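PDB 5U1T: separin from Saccharomyces cerevisiae, which cleaves the MCD1/SCC1 subunit of cohesin as a caspase-like cysteine protease at anaphase onset, and is held inactive by securin for most of the cell cycle. Local coordinates for residues L117-F121 with R162-D167; L137-L141 with I178-F182; L198-Q203 with S245-Y250. All blocks are in the same frame, centred on the assembly; numbering follows the deposited sequence.

Contact 1 (L117-F121 with R162-D167)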
loop_
_atom_site.group_PDB
_atom_site.type_symbol
_atom_site.label_atom_id
_atom_site.label_comp_id
_atom_site.label_asym_id
_atom_site.label_seq_id
_atom_site.Cartn_x
_atom_site.Cartn_y
_atom_site.Cartn_z
ATOM N N LEU A 117 35.174 -38.767 37.335
ATOM C CA LEU A 117 36.297 -39.425 36.681
ATOM C C LEU A 117 36.054 -39.808 35.226
ATOM O O LEU A 117 36.918 -39.615 34.393
ATOM C CB LEU A 117 36.694 -40.682 37.473
ATOM C CG LEU A 117 37.314 -40.423 38.842
ATOM C CD1 LEU A 117 37.548 -41.721 39.581
ATOM C CD2 LEU A 117 38.605 -39.640 38.706
ATOM N N LEU A 118 34.894 -40.357 34.904
ATOM C CA LEU A 118 34.663 -40.758 33.523
ATOM C C LEU A 118 33.817 -39.737 32.727
ATOM O O LEU A 118 33.233 -40.072 31.698
ATOM C CB LEU A 118 34.013 -42.144 33.482
ATOM C CG LEU A 118 34.735 -43.250 34.274
ATOM C CD1 LEU A 118 34.100 -44.607 34.069
ATOM C CD2 LEU A 118 36.202 -43.331 33.911
ATOM N N ALA A 119 33.777 -38.482 33.171
ATOM C CA ALA A 119 33.096 -37.437 32.395
ATOM C C ALA A 119 33.864 -37.067 31.147
ATOM O O ALA A 119 35.073 -36.861 31.192
ATOM C CB ALA A 119 32.877 -36.195 33.239
ATOM N N ASP A 120 33.160 -36.966 30.034
ATOM C CA ASP A 120 33.785 -36.478 28.816
ATOM C C ASP A 120 34.124 -34.996 28.880
ATOM O O ASP A 120 33.515 -34.237 29.637
ATOM C CB ASP A 120 32.883 -36.739 27.633
ATOM C CG ASP A 120 33.074 -38.103 27.075
ATOM O OD1 ASP A 120 34.134 -38.332 26.449
ATOM O OD2 ASP A 120 32.184 -38.953 27.266
ATOM N N PHE A 121 35.109 -34.587 28.088
ATOM C CA PHE A 121 35.361 -33.165 27.887
ATOM C C PHE A 121 34.259 -32.539 27.034
ATOM O O PHE A 121 33.778 -33.149 26.085
ATOM C CB PHE A 121 36.711 -32.941 27.223
ATOM C CG PHE A 121 37.885 -33.156 28.130
ATOM C CD1 PHE A 121 38.404 -34.428 28.332
ATOM C CD2 PHE A 121 38.495 -32.081 28.765
ATOM C CE1 PHE A 121 39.513 -34.627 29.165
ATOM C CE2 PHE A 121 39.605 -32.268 29.594
ATOM C CZ PHE A 121 40.112 -33.541 29.796
ATOM N N ARG A 162 41.046 -40.238 26.281
ATOM C CA ARG A 162 39.721 -39.670 26.198
ATOM C C ARG A 162 39.347 -38.921 27.461
ATOM O O ARG A 162 38.806 -37.818 27.391
ATOM C CB ARG A 162 38.706 -40.766 25.915
ATOM C CG ARG A 162 37.307 -40.385 26.278
ATOM C CD ARG A 162 36.351 -41.494 25.946
ATOM N NE ARG A 162 34.992 -41.140 26.315
ATOM C CZ ARG A 162 33.951 -41.953 26.199
ATOM N NH1 ARG A 162 32.745 -41.531 26.553
ATOM N NH2 ARG A 162 34.111 -43.177 25.721
ATOM N N TYR A 163 39.635 -39.496 28.622
ATOM C CA TYR A 163 39.157 -38.863 29.845
ATOM C C TYR A 163 40.098 -37.794 30.387
ATOM O O TYR A 163 39.680 -36.954 31.181
ATOM C CB TYR A 163 38.893 -39.908 30.926
ATOM C CG TYR A 163 37.892 -40.950 30.507
ATOM C CD1 TYR A 163 36.605 -40.590 30.097
ATOM C CD2 TYR A 163 38.230 -42.306 30.523
ATOM C CE1 TYR A 163 35.682 -41.550 29.705
ATOM C CE2 TYR A 163 37.319 -43.271 30.138
ATOM C CZ TYR A 163 36.049 -42.886 29.730
ATOM O OH TYR A 163 35.164 -43.861 29.347
ATOM N N LEU A 164 41.354 -37.807 29.959
ATOM C CA LEU A 164 42.372 -36.994 30.624
ATOM C C LEU A 164 43.251 -36.180 29.693
ATOM O O LEU A 164 43.407 -34.972 29.867
ATOM C CB LEU A 164 43.272 -37.889 31.471
ATOM C CG LEU A 164 43.035 -37.926 32.978
ATOM C CD1 LEU A 164 43.367 -36.591 33.584
ATOM C CD2 LEU A 164 41.612 -38.265 33.281
ATOM N N LEU A 165 43.839 -36.856 28.714
ATOM C CA LEU A 165 44.911 -36.288 27.904
ATOM C C LEU A 165 44.367 -35.501 26.729
ATOM O O LEU A 165 44.648 -35.810 25.571
ATOM C CB LEU A 165 45.846 -37.401 27.414
ATOM C CG LEU A 165 46.346 -38.363 28.496
ATOM C CD1 LEU A 165 47.228 -39.438 27.904
ATOM C CD2 LEU A 165 47.080 -37.620 29.598
ATOM N N LYS A 166 43.577 -34.483 27.052
ATOM C CA LYS A 166 42.990 -33.585 26.078
ATOM C C LYS A 166 43.237 -32.160 26.526
ATOM O O LYS A 166 43.417 -31.274 25.698
ATOM C CB LYS A 166 41.486 -33.821 25.938
ATOM C CG LYS A 166 41.094 -34.979 25.068
ATOM C CD LYS A 166 39.657 -34.793 24.632
ATOM C CE LYS A 166 39.265 -35.813 23.601
ATOM N NZ LYS A 166 38.404 -36.837 24.210
ATOM N N ASP A 167 43.204 -31.940 27.842
ATOM C CA ASP A 167 43.534 -30.635 28.401
ATOM C C ASP A 167 44.958 -30.308 27.967
ATOM O O ASP A 167 45.913 -30.955 28.415
ATOM C CB ASP A 167 43.390 -30.621 29.930
ATOM C CG ASP A 167 43.830 -29.294 30.557
ATOM O OD1 ASP A 167 43.882 -28.273 29.822
ATOM O OD2 ASP A 167 44.121 -29.265 31.781
#
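Arg-162 takes Asp-120 side-on, one nitrogen to each carboxylate oxygen. Its NH1 donates to OD2 of Asp-120 at 2.7 Å, an almost straight bond (169°) along the syn lone pair and in the guanidinium plane. The partner bond, from NE of Arg-162 to OD1 of Asp-120 at 2.9 Å, is more bent and leans out of both planes, although the two flat groups stay within 18° of coplanar. With CG anti to the backbone N (chi1 160°) and the chain extended from CG to NE, the guanidinium is carried to the carboxylate of Asp-120.

Beside this pair two rings are packed by aliphatic carbons. CD2 of Leu-118 sits over one face of Tyr-163, 4.1 Å from the ring centroid, while CG of Arg-162 lies over the opposite face near its rim. The CB of Phe-121 points toward residues 162-167; CB of Lys-166 lies over one face of its ring, 3.9 Å from the centroid, and the carbonyl O of Arg-162 comes to the edge, 3.5 Å from CD1 of Phe-121.

The contact joins the loop after helix 113-117 to the C-terminal end of helix 160-163 in the N-terminal helical region. Further out, NZ of Lys-133 in helix 129-142 bonds to the carbonyls of Leu-117, Ala-119 and Tyr-163. The hydroxyl of Tyr-163 bonds to Glu-155, and NH2 of Arg-162 forms salt bridges with Glu-380 and Asp-384 of helix 365-384. Three carboxylates, those of Asp-120, Glu-380 and Asp-384, probably offset the charges of Arg-162 and nearby Arg-334.

Contact 2 (L137-L141 with I178-F182)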
loop_
_atom_site.group_PDB
_atom_site.type_symbol
_atom_site.label_atom_id
_atom_site.label_comp_id
_atom_site.label_asym_id
_atom_site.label_seq_id
_atom_site.Cartn_x
_atom_site.Cartn_y
_atom_site.Cartn_z
ATOM N N LEU A 137 40.867 -37.679 42.389
ATOM C CA LEU A 137 41.837 -38.745 42.647
ATOM C C LEU A 137 42.558 -38.512 43.972
ATOM O O LEU A 137 42.816 -39.458 44.712
ATOM C CB LEU A 137 42.848 -38.862 41.510
ATOM C CG LEU A 137 42.291 -39.453 40.216
ATOM C CD1 LEU A 137 43.364 -39.554 39.161
ATOM C CD2 LEU A 137 41.650 -40.798 40.447
ATOM N N GLN A 138 42.871 -37.255 44.267
ATOM C CA GLN A 138 43.478 -36.883 45.543
ATOM C C GLN A 138 42.594 -37.340 46.689
ATOM O O GLN A 138 43.076 -37.956 47.643
ATOM C CB GLN A 138 43.715 -35.365 45.613
ATOM C CG GLN A 138 44.298 -34.824 46.927
ATOM C CD GLN A 138 45.708 -35.334 47.227
ATOM O OE1 GLN A 138 46.415 -35.822 46.341
ATOM N NE2 GLN A 138 46.114 -35.228 48.493
ATOM N N ILE A 139 41.298 -37.059 46.584
ATOM C CA ILE A 139 40.335 -37.430 47.612
ATOM C C ILE A 139 40.266 -38.950 47.768
ATOM O O ILE A 139 40.351 -39.453 48.893
ATOM C CB ILE A 139 38.933 -36.845 47.302
ATOM C CG1 ILE A 139 38.997 -35.317 47.314
ATOM C CG2 ILE A 139 37.911 -37.314 48.315
ATOM C CD1 ILE A 139 37.706 -34.635 46.966
ATOM N N ILE A 140 40.145 -39.679 46.655
ATOM C CA ILE A 140 40.087 -41.149 46.690
ATOM C C ILE A 140 41.328 -41.696 47.383
ATOM O O ILE A 140 41.288 -42.680 48.146
ATOM C CB ILE A 140 39.975 -41.756 45.275
ATOM C CG1 ILE A 140 38.699 -41.273 44.584
ATOM C CG2 ILE A 140 39.980 -43.275 45.335
ATOM C CD1 ILE A 140 38.573 -41.711 43.149
ATOM N N LEU A 141 42.447 -41.035 47.131
ATOM C CA LEU A 141 43.678 -41.400 47.791
ATOM C C LEU A 141 43.620 -41.137 49.294
ATOM O O LEU A 141 43.860 -42.039 50.080
ATOM C CB LEU A 141 44.837 -40.642 47.170
ATOM C CG LEU A 141 46.173 -41.160 47.660
ATOM C CD1 LEU A 141 46.284 -42.634 47.328
ATOM C CD2 LEU A 141 47.263 -40.355 46.996
ATOM N N ILE A 178 50.348 -38.405 41.015
ATOM C CA ILE A 178 49.138 -39.054 41.509
ATOM C C ILE A 178 49.166 -40.544 41.162
ATOM O O ILE A 178 48.768 -41.379 41.969
ATOM C CB ILE A 178 47.868 -38.360 40.940
ATOM C CG1 ILE A 178 47.461 -37.195 41.842
ATOM C CG2 ILE A 178 46.713 -39.319 40.830
ATOM C CD1 ILE A 178 47.156 -37.609 43.275
ATOM N N VAL A 179 49.684 -40.865 39.979
ATOM C CA VAL A 179 49.801 -42.245 39.512
ATOM C C VAL A 179 50.777 -43.091 40.346
ATOM O O VAL A 179 50.488 -44.239 40.692
ATOM C CB VAL A 179 50.244 -42.281 38.038
ATOM C CG1 VAL A 179 50.490 -43.711 37.572
ATOM C CG2 VAL A 179 49.202 -41.617 37.172
ATOM N N LEU A 180 51.916 -42.504 40.653
ATOM C CA LEU A 180 52.917 -43.171 41.425
ATOM C C LEU A 180 52.382 -43.444 42.789
ATOM O O LEU A 180 52.598 -44.502 43.343
ATOM C CB LEU A 180 54.135 -42.290 41.561
ATOM C CG LEU A 180 55.178 -42.895 42.485
ATOM C CD1 LEU A 180 55.874 -44.006 41.734
ATOM C CD2 LEU A 180 56.168 -41.845 42.943
ATOM N N SER A 181 51.647 -42.493 43.334
ATOM C CA SER A 181 51.107 -42.681 44.657
ATOM C C SER A 181 50.016 -43.744 44.677
ATOM O O SER A 181 49.836 -44.419 45.663
ATOM C CB SER A 181 50.681 -41.363 45.267
ATOM O OG SER A 181 49.313 -41.177 45.092
ATOM N N PHE A 182 49.283 -43.891 43.593
ATOM C CA PHE A 182 48.292 -44.936 43.524
ATOM C C PHE A 182 49.023 -46.259 43.427
ATOM O O PHE A 182 48.648 -47.234 44.045
ATOM C CB PHE A 182 47.378 -44.727 42.331
ATOM C CG PHE A 182 46.100 -44.045 42.678
ATOM C CD1 PHE A 182 46.102 -42.757 43.150
ATOM C CD2 PHE A 182 44.909 -44.701 42.563
ATOM C CE1 PHE A 182 44.940 -42.127 43.493
ATOM C CE2 PHE A 182 43.736 -44.077 42.901
ATOM C CZ PHE A 182 43.751 -42.789 43.363
#
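The ring of Phe-182 is the main bump, and it enters a hollow on helix 129-142 lined by Leu-137, Ile-140 and Leu-141. It goes in rim first: CE1 of Phe-182 lies 3.6 Å from the carbonyl O of Leu-137, which is in the plane of the ring. On the walls of the hollow, CD2 of Leu-137 stands 4.1 Å from CZ of Phe-182, CB of Leu-141 is 4.0 Å from CE1 of Phe-182, and CG2 of Ile-140 approaches CZ of Phe-182 obliquely and more loosely.

One turn earlier the relief continues with Ile-178, whose CG2 meets CD1 of Leu-137 at 3.7 Å. The axes of the two short segments run nearly parallel, 22° apart and 10.8 Å at closest approach, a spacing that accommodates these large side chains. Near-parallel helices 129-142 and 172-185, with helix 146-158 between them in sequence, are consistent with an alpha-solenoid-like stacking; helix 146-158 also packs on Phe-182, through Val-146 and Ile-153, and on Leu-137, through Phe-157.

At the other border CB of Gln-138 points away, but a bend at chi2 (64°) swings its amide back, bringing OE1 3.6 Å from CD1 of Ile-178. That oxygen accepts a hydrogen bond from the backbone of a second protein's chain, which also packs on Leu-141 and Ser-181. Ser-181 lies against the branches of Leu-141, its OG turned back to donate to O of Ile-178 at 3.2 Å, a carbonyl that also receives N of Phe-182.

Contact 3 (L198-Q203 with S245-Y250)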
loop_
_atom_site.group_PDB
_atom_site.type_symbol
_atom_site.label_atom_id
_atom_site.label_comp_id
_atom_site.label_asym_id
_atom_site.label_seq_id
_atom_site.Cartn_x
_atom_site.Cartn_y
_atom_site.Cartn_z
ATOM N N LEU A 198 55.502 -44.974 34.057
ATOM C CA LEU A 198 56.674 -44.919 33.183
ATOM C C LEU A 198 56.292 -44.223 31.883
ATOM O O LEU A 198 56.998 -43.321 31.422
ATOM C CB LEU A 198 57.241 -46.320 32.904
ATOM C CG LEU A 198 57.804 -47.063 34.119
ATOM C CD1 LEU A 198 58.446 -48.394 33.728
ATOM C CD2 LEU A 198 58.788 -46.187 34.878
ATOM N N GLN A 199 55.166 -44.640 31.311
ATOM C CA GLN A 199 54.667 -44.043 30.078
ATOM C C GLN A 199 54.545 -42.524 30.207
ATOM O O GLN A 199 55.021 -41.795 29.345
ATOM C CB GLN A 199 53.322 -44.658 29.698
ATOM C CG GLN A 199 52.604 -43.949 28.555
ATOM C CD GLN A 199 51.098 -44.173 28.588
ATOM O OE1 GLN A 199 50.608 -45.108 29.227
ATOM N NE2 GLN A 199 50.358 -43.309 27.911
ATOM N N TYR A 200 53.944 -42.047 31.296
ATOM C CA TYR A 200 53.700 -40.609 31.451
ATOM C C TYR A 200 55.010 -39.834 31.540
ATOM O O TYR A 200 55.186 -38.813 30.870
ATOM C CB TYR A 200 52.831 -40.314 32.685
ATOM C CG TYR A 200 51.336 -40.472 32.459
ATOM C CD1 TYR A 200 50.834 -40.829 31.216
ATOM C CD2 TYR A 200 50.427 -40.258 33.494
ATOM C CE1 TYR A 200 49.472 -40.979 31.010
ATOM C CE2 TYR A 200 49.067 -40.402 33.297
ATOM C CZ TYR A 200 48.595 -40.764 32.052
ATOM O OH TYR A 200 47.245 -40.912 31.842
ATOM N N ILE A 201 55.924 -40.337 32.357
ATOM C CA ILE A 201 57.222 -39.704 32.559
ATOM C C ILE A 201 58.031 -39.576 31.254
ATOM O O ILE A 201 58.740 -38.584 31.046
ATOM C CB ILE A 201 58.030 -40.474 33.627
ATOM C CG1 ILE A 201 57.556 -40.048 35.020
ATOM C CG2 ILE A 201 59.513 -40.244 33.463
ATOM C CD1 ILE A 201 58.602 -40.146 36.084
ATOM N N LYS A 202 57.906 -40.563 30.369
ATOM C CA LYS A 202 58.464 -40.448 29.022
ATOM C C LYS A 202 57.656 -39.444 28.215
ATOM O O LYS A 202 58.211 -38.561 27.562
ATOM C CB LYS A 202 58.474 -41.806 28.311
ATOM C CG LYS A 202 59.143 -41.803 26.933
ATOM C CD LYS A 202 60.433 -42.617 26.938
ATOM C CE LYS A 202 61.121 -42.586 25.580
ATOM N NZ LYS A 202 62.484 -43.217 25.609
ATOM N N GLN A 203 56.337 -39.586 28.281
ATOM C CA GLN A 203 55.420 -38.798 27.472
ATOM C C GLN A 203 55.516 -37.313 27.740
ATOM O O GLN A 203 55.344 -36.482 26.838
ATOM C CB GLN A 203 53.992 -39.254 27.733
ATOM C CG GLN A 203 52.990 -38.842 26.675
ATOM C CD GLN A 203 51.785 -39.747 26.717
ATOM O OE1 GLN A 203 51.877 -40.868 27.228
ATOM N NE2 GLN A 203 50.648 -39.274 26.204
ATOM N N SER A 245 49.926 -48.572 25.552
ATOM C CA SER A 245 50.260 -47.168 25.752
ATOM C C SER A 245 51.686 -47.012 26.270
ATOM O O SER A 245 52.371 -46.048 25.941
ATOM C CB SER A 245 49.275 -46.520 26.716
ATOM O OG SER A 245 47.962 -46.625 26.213
ATOM N N TYR A 246 52.151 -48.035 26.958
ATOM C CA TYR A 246 53.491 -48.026 27.486
ATOM C C TYR A 246 54.455 -48.302 26.364
ATOM O O TYR A 246 55.463 -47.634 26.238
ATOM C CB TYR A 246 53.646 -49.087 28.560
ATOM C CG TYR A 246 55.078 -49.429 28.885
ATOM C CD1 TYR A 246 55.831 -48.625 29.712
ATOM C CD2 TYR A 246 55.670 -50.561 28.366
ATOM C CE1 TYR A 246 57.136 -48.938 30.009
ATOM C CE2 TYR A 246 56.974 -50.881 28.658
ATOM C CZ TYR A 246 57.701 -50.067 29.479
ATOM O OH TYR A 246 58.998 -50.387 29.773
ATOM N N SER A 247 54.125 -49.291 25.548
ATOM C CA SER A 247 54.960 -49.683 24.426
ATOM C C SER A 247 55.345 -48.505 23.559
ATOM O O SER A 247 56.513 -48.263 23.298
ATOM C CB SER A 247 54.226 -50.695 23.558
ATOM O OG SER A 247 54.092 -51.928 24.220
ATOM N N MET A 248 54.340 -47.753 23.165
ATOM C CA MET A 248 54.499 -46.594 22.334
ATOM C C MET A 248 55.655 -45.697 22.680
ATOM O O MET A 248 56.418 -45.310 21.816
ATOM C CB MET A 248 53.238 -45.783 22.434
ATOM C CG MET A 248 52.110 -46.403 21.664
ATOM S SD MET A 248 52.199 -45.798 19.988
ATOM C CE MET A 248 51.242 -47.066 19.176
ATOM N N LEU A 249 55.769 -45.323 23.933
ATOM C CA LEU A 249 56.839 -44.440 24.315
ATOM C C LEU A 249 58.150 -45.186 24.504
ATOM O O LEU A 249 59.203 -44.568 24.515
ATOM C CB LEU A 249 56.470 -43.662 25.570
ATOM C CG LEU A 249 55.553 -42.484 25.288
ATOM C CD1 LEU A 249 54.217 -42.998 24.794
ATOM C CD2 LEU A 249 55.382 -41.613 26.516
ATOM N N TYR A 250 58.110 -46.507 24.628
ATOM C CA TYR A 250 59.366 -47.215 24.845
ATOM C C TYR A 250 59.740 -48.196 23.725
ATOM O O TYR A 250 60.670 -48.997 23.877
ATOM C CB TYR A 250 59.309 -47.975 26.165
ATOM C CG TYR A 250 59.249 -47.094 27.386
ATOM C CD1 TYR A 250 58.045 -46.562 27.828
ATOM C CD2 TYR A 250 60.394 -46.809 28.106
ATOM C CE1 TYR A 250 57.990 -45.770 28.947
ATOM C CE2 TYR A 250 60.344 -46.017 29.226
ATOM C CZ TYR A 250 59.142 -45.502 29.644
ATOM O OH TYR A 250 59.104 -44.716 30.765
#
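Tyr-250 and Leu-198 supply the hydrogen bond across the contact: the phenol OH of Tyr-250 donates to the carbonyl O of Leu-198 at 2.6 Å. It arrives well above the carbonyl plane (66° out), while the same oxygen also receives N of Lys-202 within its own helix. A second bond runs along helix 190-203, from NE2 of Gln-199 to OE1 of Gln-203 at 3.0 Å, in the carbonyl plane on a lone pair.

This is helix-helix packing in the all-helical N-terminal region: the C-terminal halves of helices 190-203 and 236-250 cross at 38° with axes 8.8 Å apart, and CA of Gln-199 comes within 4.9 Å of CA of Tyr-246. CG anti to the backbone N (chi1 170°) and an extended chain lay the Gln-199 amide along Ser-245; its OE1 accepts from Lys-196. Replacing Gln-199 by an alanine would remove the amide, and is likely to leave OE1 of Gln-203 without its donor, NZ of Lys-196 without this acceptor and a gap beside Ser-245.

Of the aromatic contacts, CD of Lys-202 makes a CH-pi contact over one face of Tyr-250, 4.2 Å from the centroid, and Tyr-246 CE1 lies over the opposite face. The Tyr-246 ring turns its edge to CB of Leu-198. Aliphatic packing adds Lys-202 CG against Leu-249 CB, 3.5 Å apart.

Overall arrangement
The three contacts form one patch of helices and connecting loops in the N-terminal part of the chain, their centres about 17 Å (contacts 1 and 2) and about 19 Å (either with contact 3) apart. Contacts 1 and 2 interleave along the sequence and meet where Leu-117 CD2 packs on Leu-137 CD2 at 3.7 Å. Contact 3 follows both in series; it adjoins contact 1 through Leu-165 CD1 and Gln-203 NE2, 3.8 Å apart, and contact 2 through Val-179 and Tyr-200. Their centres lie about 62, 76 and 77 Å from the chain's centre, away from the predicted catalytic Cys-1497. Of the three, contact 2 alone is touched by the second protein, probably securin.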